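PDB 6GMF: putative cytochrome P450 hydroxylase from Chondromyces apiculatus DSM 436, which is probably a heme-dependent cytochrome P450 monooxygenase that uses molecular oxygen to hydroxylate substrates such as terpenes. Local coordinates for residues E144-A149 and E202-Q207; I283-M288 and V304-A309; I367-Q372 and L388-T393. One frame throughout, in Å; residues are numbered along the deposited sequence.

Contact 1: E144-A149 and E202-Q207; sequences EMLGVA and EDLISQ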
loop_
_atom_site.group_PDB
_atom_site.type_symbol
_atom_site.label_atom_id
_atom_site.label_comp_id
_atom_site.label_asym_id
_atom_site.label_seq_id
_atom_site.Cartn_x
_atom_site.Cartn_y
_atom_site.Cartn_z
ATOM N N GLU A 144 11.848 11.823 -5.024
ATOM C CA GLU A 144 13.217 12.185 -4.613
ATOM C C GLU A 144 14.102 10.943 -4.650
ATOM O O GLU A 144 15.266 11.022 -5.104
ATOM C CB GLU A 144 13.200 12.859 -3.246
ATOM C CG GLU A 144 12.634 14.252 -3.406
ATOM C CD GLU A 144 12.729 15.181 -2.230
ATOM O OE1 GLU A 144 13.480 14.854 -1.241
ATOM O OE2 GLU A 144 12.026 16.226 -2.305
ATOM N N MET A 145 13.577 9.804 -4.191
ATOM C CA MET A 145 14.364 8.565 -4.189
ATOM C C MET A 145 14.743 8.152 -5.608
ATOM O O MET A 145 15.871 7.684 -5.862
ATOM C CB MET A 145 13.599 7.424 -3.532
ATOM C CG MET A 145 13.579 7.557 -2.059
ATOM S SD MET A 145 12.778 6.105 -1.332
ATOM C CE MET A 145 13.683 4.758 -2.066
ATOM N N LEU A 146 13.833 8.371 -6.547
ATOM C CA LEU A 146 14.106 8.063 -7.952
ATOM C C LEU A 146 14.905 9.137 -8.707
ATOM O O LEU A 146 15.155 8.987 -9.907
ATOM C CB LEU A 146 12.763 7.849 -8.643
ATOM C CG LEU A 146 12.065 6.544 -8.295
ATOM C CD1 LEU A 146 10.639 6.578 -8.797
ATOM C CD2 LEU A 146 12.809 5.342 -8.866
ATOM N N GLY A 147 15.276 10.234 -8.070
ATOM C CA GLY A 147 16.093 11.212 -8.715
ATOM C C GLY A 147 15.358 12.026 -9.769
ATOM O O GLY A 147 15.977 12.483 -10.730
ATOM N N VAL A 148 14.056 12.257 -9.590
ATOM C CA VAL A 148 13.270 13.055 -10.561
ATOM C C VAL A 148 13.780 14.507 -10.548
ATOM O O VAL A 148 13.964 15.059 -9.506
ATOM C CB VAL A 148 11.769 12.990 -10.236
ATOM C CG1 VAL A 148 10.969 13.933 -11.113
ATOM C CG2 VAL A 148 11.204 11.590 -10.379
ATOM N N ALA A 149 14.000 15.080 -11.728
ATOM C CA ALA A 149 14.510 16.454 -11.892
ATOM C C ALA A 149 13.439 17.417 -11.392
ATOM O O ALA A 149 12.239 17.142 -11.495
ATOM C CB ALA A 149 14.847 16.716 -13.343
ATOM N N GLU A 202 23.230 9.260 -6.499
ATOM C CA GLU A 202 22.913 8.468 -5.301
ATOM C C GLU A 202 21.471 7.926 -5.357
ATOM O O GLU A 202 21.038 7.217 -4.444
ATOM C CB GLU A 202 23.142 9.310 -4.044
ATOM C CG GLU A 202 24.615 9.566 -3.720
ATOM N N ASP A 203 20.777 8.170 -6.467
ATOM C CA ASP A 203 19.350 7.883 -6.611
ATOM C C ASP A 203 19.140 6.400 -6.927
ATOM O O ASP A 203 20.077 5.628 -7.293
ATOM C CB ASP A 203 18.769 8.671 -7.789
ATOM C CG ASP A 203 19.407 8.222 -9.091
ATOM O OD1 ASP A 203 20.533 8.672 -9.370
ATOM O OD2 ASP A 203 18.818 7.398 -9.793
ATOM N N LEU A 204 17.878 5.990 -6.850
ATOM C CA LEU A 204 17.502 4.602 -7.011
ATOM C C LEU A 204 17.756 4.100 -8.435
ATOM O O LEU A 204 18.082 2.898 -8.642
ATOM C CB LEU A 204 16.012 4.493 -6.690
ATOM C CG LEU A 204 15.541 3.451 -5.708
ATOM C CD1 LEU A 204 16.476 3.239 -4.535
ATOM C CD2 LEU A 204 14.143 3.842 -5.254
ATOM N N ILE A 205 17.599 4.951 -9.439
ATOM C CA ILE A 205 17.858 4.476 -10.821
ATOM C C ILE A 205 19.336 4.098 -10.945
ATOM O O ILE A 205 19.654 3.042 -11.490
ATOM C CB ILE A 205 17.442 5.471 -11.907
ATOM C CG1 ILE A 205 15.949 5.808 -11.811
ATOM C CG2 ILE A 205 17.830 4.906 -13.280
ATOM C CD1 ILE A 205 15.018 4.666 -12.211
ATOM N N SER A 206 20.207 4.962 -10.434
ATOM C CA SER A 206 21.663 4.713 -10.448
ATOM C C SER A 206 21.984 3.415 -9.714
ATOM O O SER A 206 22.778 2.599 -10.217
ATOM C CB SER A 206 22.432 5.833 -9.832
ATOM O OG SER A 206 22.275 7.027 -10.578
ATOM N N GLN A 207 21.365 3.229 -8.543
ATOM C CA GLN A 207 21.659 2.087 -7.727
ATOM C C GLN A 207 21.115 0.802 -8.360
ATOM O O GLN A 207 21.724 -0.248 -8.211
ATOM C CB GLN A 207 21.144 2.272 -6.304
ATOM C CG GLN A 207 21.770 3.429 -5.552
#

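Contact 2: I283-M288 and V304-A309; sequences IFRQTM and VLPLLA. With HEM (protoporphyrin IX containing Fe), chain B.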
loop_
_atom_site.group_PDB
_atom_site.type_symbol
_atom_site.label_atom_id
_atom_site.label_comp_id
_atom_site.label_asym_id
_atom_site.label_seq_id
_atom_site.Cartn_x
_atom_site.Cartn_y
_atom_site.Cartn_z
ATOM N N ILE A 283 -5.180 -9.187 -1.747
ATOM C CA ILE A 283 -4.238 -9.270 -2.806
ATOM C C ILE A 283 -4.707 -10.348 -3.773
ATOM O O ILE A 283 -5.799 -10.842 -3.590
ATOM C CB ILE A 283 -2.823 -9.424 -2.257
ATOM C CG1 ILE A 283 -2.655 -10.645 -1.359
ATOM C CG2 ILE A 283 -2.403 -8.111 -1.577
ATOM C CD1 ILE A 283 -1.254 -10.762 -0.747
ATOM N N PHE A 284 -3.894 -10.659 -4.784
ATOM C CA PHE A 284 -4.346 -11.537 -5.864
ATOM C C PHE A 284 -3.455 -12.767 -6.006
ATOM O O PHE A 284 -2.209 -12.666 -5.945
ATOM C CB PHE A 284 -4.322 -10.780 -7.192
ATOM C CG PHE A 284 -5.409 -9.744 -7.323
ATOM C CD1 PHE A 284 -5.340 -8.545 -6.633
ATOM C CD2 PHE A 284 -6.537 -10.006 -8.082
ATOM C CE1 PHE A 284 -6.347 -7.601 -6.773
ATOM C CE2 PHE A 284 -7.529 -9.047 -8.233
ATOM C CZ PHE A 284 -7.422 -7.858 -7.569
ATOM N N ARG A 285 -4.114 -13.924 -6.248
ATOM C CA ARG A 285 -3.410 -15.171 -6.564
ATOM C C ARG A 285 -4.207 -15.922 -7.648
ATOM O O ARG A 285 -5.349 -15.604 -7.861
ATOM C CB ARG A 285 -3.249 -16.068 -5.332
ATOM C CG ARG A 285 -2.418 -15.467 -4.199
ATOM C CD ARG A 285 -0.956 -15.415 -4.568
ATOM N NE ARG A 285 -0.127 -15.031 -3.422
ATOM C CZ ARG A 285 0.262 -13.794 -3.165
ATOM N NH1 ARG A 285 -0.272 -12.753 -3.803
ATOM N NH2 ARG A 285 1.234 -13.612 -2.267
ATOM N N GLN A 286 -3.585 -16.912 -8.270
ATOM C CA GLN A 286 -4.292 -17.836 -9.177
ATOM C C GLN A 286 -3.849 -19.258 -8.867
ATOM O O GLN A 286 -2.626 -19.520 -8.694
ATOM C CB GLN A 286 -3.999 -17.500 -10.633
ATOM C CG GLN A 286 -4.795 -18.378 -11.591
ATOM C CD GLN A 286 -4.538 -18.066 -13.050
ATOM O OE1 GLN A 286 -3.410 -17.854 -13.475
ATOM N NE2 GLN A 286 -5.596 -18.146 -13.841
ATOM N N THR A 287 -4.827 -20.158 -8.747
ATOM C CA THR A 287 -4.455 -21.538 -8.482
ATOM C C THR A 287 -3.943 -22.186 -9.757
ATOM O O THR A 287 -4.448 -21.958 -10.828
ATOM C CB THR A 287 -5.604 -22.358 -7.901
ATOM O OG1 THR A 287 -6.702 -22.270 -8.809
ATOM C CG2 THR A 287 -6.045 -21.827 -6.561
ATOM N N MET A 288 -2.907 -22.992 -9.564
ATOM C CA MET A 288 -2.260 -23.700 -10.626
ATOM C C MET A 288 -2.818 -25.126 -10.743
ATOM O O MET A 288 -2.756 -25.705 -11.816
ATOM C CB MET A 288 -0.746 -23.690 -10.394
ATOM C CG MET A 288 -0.122 -22.295 -10.510
ATOM S SD MET A 288 -0.231 -21.557 -12.169
ATOM C CE MET A 288 -1.807 -20.705 -12.129
ATOM N N VAL A 304 -7.924 -16.004 -6.749
ATOM C CA VAL A 304 -8.145 -16.147 -5.351
ATOM C C VAL A 304 -7.675 -14.858 -4.689
ATOM O O VAL A 304 -6.605 -14.407 -5.022
ATOM C CB VAL A 304 -7.354 -17.334 -4.781
ATOM C CG1 VAL A 304 -7.463 -17.395 -3.271
ATOM C CG2 VAL A 304 -7.804 -18.644 -5.423
ATOM N N LEU A 305 -8.525 -14.299 -3.826
ATOM C CA LEU A 305 -8.228 -13.086 -3.068
ATOM C C LEU A 305 -8.030 -13.450 -1.607
ATOM O O LEU A 305 -8.998 -13.618 -0.862
ATOM C CB LEU A 305 -9.384 -12.087 -3.188
ATOM C CG LEU A 305 -9.845 -11.701 -4.597
ATOM C CD1 LEU A 305 -10.935 -10.663 -4.459
ATOM C CD2 LEU A 305 -8.713 -11.156 -5.393
ATOM N N PRO A 306 -6.768 -13.554 -1.154
ATOM C CA PRO A 306 -6.490 -13.646 0.267
ATOM C C PRO A 306 -6.856 -12.299 0.910
ATOM O O PRO A 306 -6.321 -11.246 0.502
ATOM C CB PRO A 306 -4.994 -13.939 0.348
ATOM C CG PRO A 306 -4.579 -14.299 -1.045
ATOM C CD PRO A 306 -5.547 -13.601 -1.975
ATOM N N LEU A 307 -7.822 -12.322 1.828
ATOM C CA LEU A 307 -8.395 -11.099 2.374
ATOM C C LEU A 307 -7.554 -10.720 3.590
ATOM O O LEU A 307 -7.851 -11.178 4.692
ATOM C CB LEU A 307 -9.840 -11.340 2.792
ATOM C CG LEU A 307 -10.787 -11.770 1.656
ATOM C CD1 LEU A 307 -12.181 -12.042 2.207
ATOM C CD2 LEU A 307 -10.868 -10.727 0.577
ATOM N N LEU A 308 -6.463 -10.003 3.332
ATOM C CA LEU A 308 -5.567 -9.552 4.417
ATOM C C LEU A 308 -6.376 -8.851 5.526
ATOM O O LEU A 308 -6.071 -9.052 6.733
ATOM C CB LEU A 308 -4.527 -8.590 3.846
ATOM C CG LEU A 308 -3.687 -9.136 2.701
ATOM C CD1 LEU A 308 -2.676 -8.096 2.321
ATOM C CD2 LEU A 308 -3.033 -10.441 3.049
ATOM N N ALA A 309 -7.359 -8.041 5.138
ATOM C CA ALA A 309 -8.068 -7.212 6.116
ATOM C C ALA A 309 -8.913 -8.146 6.988
ATOM O O ALA A 309 -9.098 -7.885 8.162
ATOM C CB ALA A 309 -8.936 -6.224 5.403
HETATM C CHA HEM B . 4.283 -5.947 -1.936
HETATM C CHB HEM B . 1.282 -3.917 1.082
HETATM C CHC HEM B . 3.815 0.190 0.712
HETATM C CHD HEM B . 6.585 -1.741 -2.612
HETATM C C1A HEM B . 3.259 -5.755 -1.039
HETATM C C2A HEM B . 2.429 -6.826 -0.608
HETATM C C3A HEM B . 1.548 -6.234 0.239
HETATM C C4A HEM B . 1.892 -4.861 0.323
HETATM C CMA HEM B . 0.365 -6.842 0.951
HETATM C CAA HEM B . 2.460 -8.280 -0.991
HETATM C CBA HEM B . 1.773 -8.577 -2.352
HETATM C CGA HEM B . 1.682 -10.056 -2.664
HETATM O O1A HEM B . 2.023 -10.909 -1.807
HETATM O O2A HEM B . 1.130 -10.324 -3.783
HETATM C C1B HEM B . 1.685 -2.583 1.256
HETATM C C2B HEM B . 1.085 -1.637 2.160
HETATM C C3B HEM B . 1.771 -0.467 2.068
HETATM C C4B HEM B . 2.839 -0.714 1.096
HETATM C CMB HEM B . -0.090 -1.980 2.984
HETATM C CAB HEM B . 1.625 0.839 2.820
HETATM C CBB HEM B . 1.020 0.852 3.963
HETATM C C1C HEM B . 4.831 0.055 -0.168
HETATM C C2C HEM B . 5.759 1.097 -0.510
HETATM C C3C HEM B . 6.547 0.493 -1.477
HETATM C C4C HEM B . 6.074 -0.814 -1.727
HETATM C CMC HEM B . 5.929 2.414 0.189
HETATM C CAC HEM B . 7.707 1.020 -2.195
HETATM C CBC HEM B . 8.076 2.279 -2.214
HETATM C C1D HEM B . 6.146 -3.036 -2.706
HETATM C C2D HEM B . 6.731 -4.003 -3.680
HETATM C C3D HEM B . 6.101 -5.179 -3.479
HETATM C C4D HEM B . 5.136 -4.938 -2.400
HETATM C CMD HEM B . 7.849 -3.613 -4.634
HETATM C CAD HEM B . 6.342 -6.461 -4.225
HETATM C CBD HEM B . 7.312 -7.449 -3.557
HETATM C CGD HEM B . 7.426 -8.764 -4.301
HETATM O O1D HEM B . 8.432 -9.451 -4.056
HETATM O O2D HEM B . 6.520 -9.129 -5.094
HETATM N NA HEM B . 2.928 -4.544 -0.451
HETATM N NB HEM B . 2.712 -1.971 0.680
HETATM N NC HEM B . 4.994 -1.081 -0.936
HETATM N ND HEM B . 5.131 -3.654 -2.010
HETATM FE FE HEM B . 4.018 -2.874 -0.617
HETATM O O HOH W 1 2.547 -2.386 -2.238
#

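Contact 3: I367-Q372 and L388-T393; sequences IQRVSQ and LPLRAT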
loop_
_atom_site.group_PDB
_atom_site.type_symbol
_atom_site.label_atom_id
_atom_site.label_comp_id
_atom_site.label_asym_id
_atom_site.label_seq_id
_atom_site.Cartn_x
_atom_site.Cartn_y
_atom_site.Cartn_z
ATOM N N ILE A 367 -7.744 17.795 16.938
ATOM C CA ILE A 367 -8.048 17.384 15.584
ATOM C C ILE A 367 -9.396 16.684 15.590
ATOM O O ILE A 367 -9.598 15.741 16.367
ATOM C CB ILE A 367 -6.942 16.456 15.045
ATOM C CG1 ILE A 367 -5.566 17.118 15.157
ATOM C CG2 ILE A 367 -7.240 16.021 13.620
ATOM C CD1 ILE A 367 -4.402 16.150 15.249
ATOM N N GLN A 368 -10.283 17.087 14.684
ATOM C CA GLN A 368 -11.597 16.507 14.549
ATOM C C GLN A 368 -11.888 16.388 13.068
ATOM O O GLN A 368 -11.347 17.166 12.286
ATOM C CB GLN A 368 -12.678 17.375 15.179
ATOM C CG GLN A 368 -12.555 17.483 16.684
ATOM C CD GLN A 368 -13.910 17.684 17.327
ATOM O OE1 GLN A 368 -14.813 18.278 16.735
ATOM N NE2 GLN A 368 -14.068 17.154 18.532
ATOM N N ARG A 369 -12.757 15.453 12.713
ATOM C CA ARG A 369 -13.275 15.417 11.392
ATOM C C ARG A 369 -14.349 16.493 11.285
ATOM O O ARG A 369 -15.046 16.785 12.236
ATOM C CB ARG A 369 -13.829 14.040 11.019
ATOM C CG ARG A 369 -12.792 12.931 11.001
ATOM C CD ARG A 369 -13.296 11.791 10.130
ATOM N NE ARG A 369 -14.456 11.154 10.759
ATOM C CZ ARG A 369 -14.391 10.096 11.562
ATOM N NH1 ARG A 369 -13.224 9.715 12.084
ATOM N NH2 ARG A 369 -15.504 9.411 11.813
ATOM N N VAL A 370 -14.519 17.024 10.089
ATOM C CA VAL A 370 -15.681 17.865 9.804
ATOM C C VAL A 370 -16.938 16.983 9.841
ATOM O O VAL A 370 -17.952 17.354 10.451
ATOM C CB VAL A 370 -15.536 18.617 8.475
ATOM C CG1 VAL A 370 -16.861 19.279 8.085
ATOM C CG2 VAL A 370 -14.397 19.642 8.545
ATOM N N SER A 371 -16.847 15.796 9.244
ATOM C CA SER A 371 -17.970 14.878 9.071
ATOM C C SER A 371 -17.731 13.602 9.889
ATOM O O SER A 371 -16.635 13.059 9.915
ATOM C CB SER A 371 -18.154 14.570 7.616
ATOM O OG SER A 371 -19.173 13.604 7.408
ATOM N N GLN A 372 -18.780 13.098 10.541
ATOM C CA GLN A 372 -18.673 11.816 11.253
ATOM C C GLN A 372 -18.571 10.698 10.214
ATOM O O GLN A 372 -17.850 9.720 10.408
ATOM C CB GLN A 372 -19.876 11.629 12.191
ATOM C CG GLN A 372 -19.773 10.431 13.144
ATOM C CD GLN A 372 -20.291 9.147 12.542
ATOM O OE1 GLN A 372 -19.920 8.034 12.935
ATOM N NE2 GLN A 372 -21.163 9.285 11.572
ATOM N N LEU A 388 -10.831 13.790 3.276
ATOM C CA LEU A 388 -10.833 13.773 4.709
ATOM C C LEU A 388 -10.683 15.199 5.234
ATOM O O LEU A 388 -9.615 15.620 5.702
ATOM C CB LEU A 388 -9.727 12.846 5.244
ATOM C CG LEU A 388 -9.760 12.599 6.759
ATOM C CD1 LEU A 388 -11.044 11.879 7.125
ATOM C CD2 LEU A 388 -8.564 11.811 7.263
ATOM N N PRO A 389 -11.779 15.991 5.186
ATOM C CA PRO A 389 -11.784 17.319 5.775
ATOM C C PRO A 389 -11.612 17.178 7.287
ATOM O O PRO A 389 -12.409 16.460 7.923
ATOM C CB PRO A 389 -13.143 17.886 5.345
ATOM C CG PRO A 389 -13.499 17.121 4.116
ATOM C CD PRO A 389 -13.024 15.713 4.450
ATOM N N LEU A 390 -10.614 17.884 7.842
ATOM C CA LEU A 390 -10.326 17.927 9.238
ATOM C C LEU A 390 -10.404 19.361 9.798
ATOM O O LEU A 390 -10.047 20.344 9.124
ATOM C CB LEU A 390 -8.893 17.425 9.433
ATOM C CG LEU A 390 -8.688 15.952 9.809
ATOM C CD1 LEU A 390 -9.862 15.023 9.502
ATOM C CD2 LEU A 390 -7.367 15.426 9.326
ATOM N N ARG A 391 -10.747 19.463 11.082
ATOM C CA ARG A 391 -10.716 20.720 11.795
ATOM C C ARG A 391 -9.544 20.652 12.771
ATOM O O ARG A 391 -9.474 19.719 13.557
ATOM C CB ARG A 391 -12.083 20.938 12.457
ATOM C CG ARG A 391 -12.193 22.050 13.489
ATOM C CD ARG A 391 -13.643 22.153 13.982
ATOM N NE ARG A 391 -14.636 21.834 12.952
ATOM C CZ ARG A 391 -15.069 22.690 12.024
ATOM N NH1 ARG A 391 -14.630 23.939 12.015
ATOM N NH2 ARG A 391 -15.933 22.298 11.100
ATOM N N ALA A 392 -8.584 21.582 12.634
ATOM C CA ALA A 392 -7.506 21.729 13.570
ATOM C C ALA A 392 -6.774 23.048 13.301
ATOM O O ALA A 392 -6.834 23.600 12.185
ATOM C CB ALA A 392 -6.543 20.570 13.462
ATOM N N THR A 393 -6.060 23.485 14.346
ATOM C CA THR A 393 -5.219 24.674 14.392
ATOM C C THR A 393 -3.750 24.270 14.352
ATOM O O THR A 393 -3.338 23.451 15.155
ATOM C CB THR A 393 -5.350 25.433 15.727
ATOM O OG1 THR A 393 -5.046 24.553 16.814
ATOM C CG2 THR A 393 -6.718 26.021 15.969
HETATM O O HOH W 2 -14.701 15.044 7.434
#

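Contact 1: E144-A149 and E202-Q207
Leu204 N donates to Met145 O at 2.8 Å in the one hydrogen bond that joins the two backbones, a nearly straight bond (163° at the hydrogen) that ties the C-terminal end of helix 136-145 to the first turn of helix 204-210. Gly147 closes a Schellman motif, and Asp203 is an N-cap. Glycine suits its place on two counts: positive phi favours it, and a CB would come too close to Asp203 CB. Asp203 CG stands between its own backbone N and carbonyl carbon (chi1 64°), which turns the carboxylate back over the helix start. Its OD2 takes Ser206 N from above the carboxylate plane at 2.9 Å, while OD1 meets Ser206 OG on its syn side, tilted 30° out of that plane, and also pairs with Arg196. With an alanine here, Ser206 N would probably lose its cap and Arg196 its charge mate. The bent end of Met145 brings CE against Leu204 CD2, an approach modelled so short that its exact spacing is doubtful. Helix 220-251, the long central helix of the P450 fold, packs against Leu146, Leu204 and Ile205. Between the segments, Leu146 CD2 rests against Leu204 CB at 4.0 Å and Ile205 CD1 at 4.1 Å.

Contact 2: I283-M288 and V304-A309
Phe284 and Leu305 run side by side in the same direction, and the methyl CD2 of the leucine sits over one face of the ring, 3.9 Å from the centroid and displaced toward the rim at CD2 and CE2. This is a CH-pi contact, and Trp61 and Phe381 add further rings around the same phenylalanine. Ile283 instead meets Pro306 and Leu308 at about right angles. Its CG1 lies between the backbone N and the carbonyl carbon (chi1 58°), a position that places CG2 against Leu308 CD1 at 3.9 Å and carries CD1 on to the heme carboxylate. Pro306 CG touches both Ile283 CG1 and Arg285 CG.

Between these side chains runs the backbone, where Arg285 and Val304 form an antiparallel hydrogen-bonded pair joining the central strand 303-306 to its neighbour 285-287 in the mixed five-stranded P450 sheet, with Arg285 N to Val304 O and Val304 N to Arg285 O both at 2.8 Å. Arg285 leaves this pair with a bend at chi2 (-72°) that swings its guanidinium away from the neighbouring strand and onto a heme propionate. There it makes a two-pronged, edge-on grip: NH1 reaches HEM O2A at 2.8 Å, NH2 reaches HEM O1A at 2.9 Å, and the propionate carbon lies in the guanidinium plane. NH1 also donates to Phe284 O, which helps fix the rotation of the group. Asn58 hydrogen-bonds the heme as well and touches Arg285. Ile283 O, buried without a conventional partner, lies 3.3 Å from Leu305 CA in a CA-H...O contact.

Contact 3: I367-Q372 and L388-T393
Gln368 and Arg391 face each other as an antiparallel hydrogen-bonded pair, and the backbone carries most polar contact. Arg391 N reaches Gln368 O at 2.7 Å, Gln368 N returns the bond to Arg391 O, and Val370 N adds a straight bond (178°) to Pro389 O. A water prolongs the ladder, donating to Pro389 O and accepting from Ser371 N. With strand 126-128 on the far side of strand 389-391, this makes a small three-stranded antiparallel sheet.

Apolar contacts lie on both faces. On the buried one, the Ile367 and Leu390 side chains cross obliquely, CG2 of Ile367 lying 4.1 Å from CG of Leu390; Ile367 CG1 touches Ala392 CB, and the aliphatic part of Arg369 runs past two leucines, with CD 3.8 Å from Leu388 CD1. On the outer one, Val370 CG2 meets Pro389 CB at 3.9 Å and approaches Arg391 NH2 obliquely.

The charged end of Arg369 serves the loop that follows its strand, and a helix. A bend at chi3 (-67°) turns the guanidinium so that NE donates to Ser371 O at 3.0 Å and NH2 to Gln372 O at 2.8 Å, while Thr250 and Asp251 of helix 220-251 bind its nitrogens. Backbone bonds thus hold the edge strand in the sheet, while Arg369, its stem on leucines and its head on carbonyls and an acid, probably ties strand and following turn to the end of helix 220-251.

The three contacts show how a single-chain P450 is joined at widely separated points: their centres lie 33 to 36 Å apart, and no two of them touch. Contact 2 alone binds the heme directly. Contact 1, on the opposite side of the chain's centre from contact 2 and about 21 Å from it between nearest atoms, comes close to the cofactor only through Met145, whose side chain is about 6 Å from the heme and about 12 Å from that of the axial ligand Cys343. Contact 3 lies away from the heme-binding residues, about 18 Å from contact 2 between nearest atoms. Contacts 1 and 3 nevertheless share a neighbour, for both pack against helix 220-251, at different points along it.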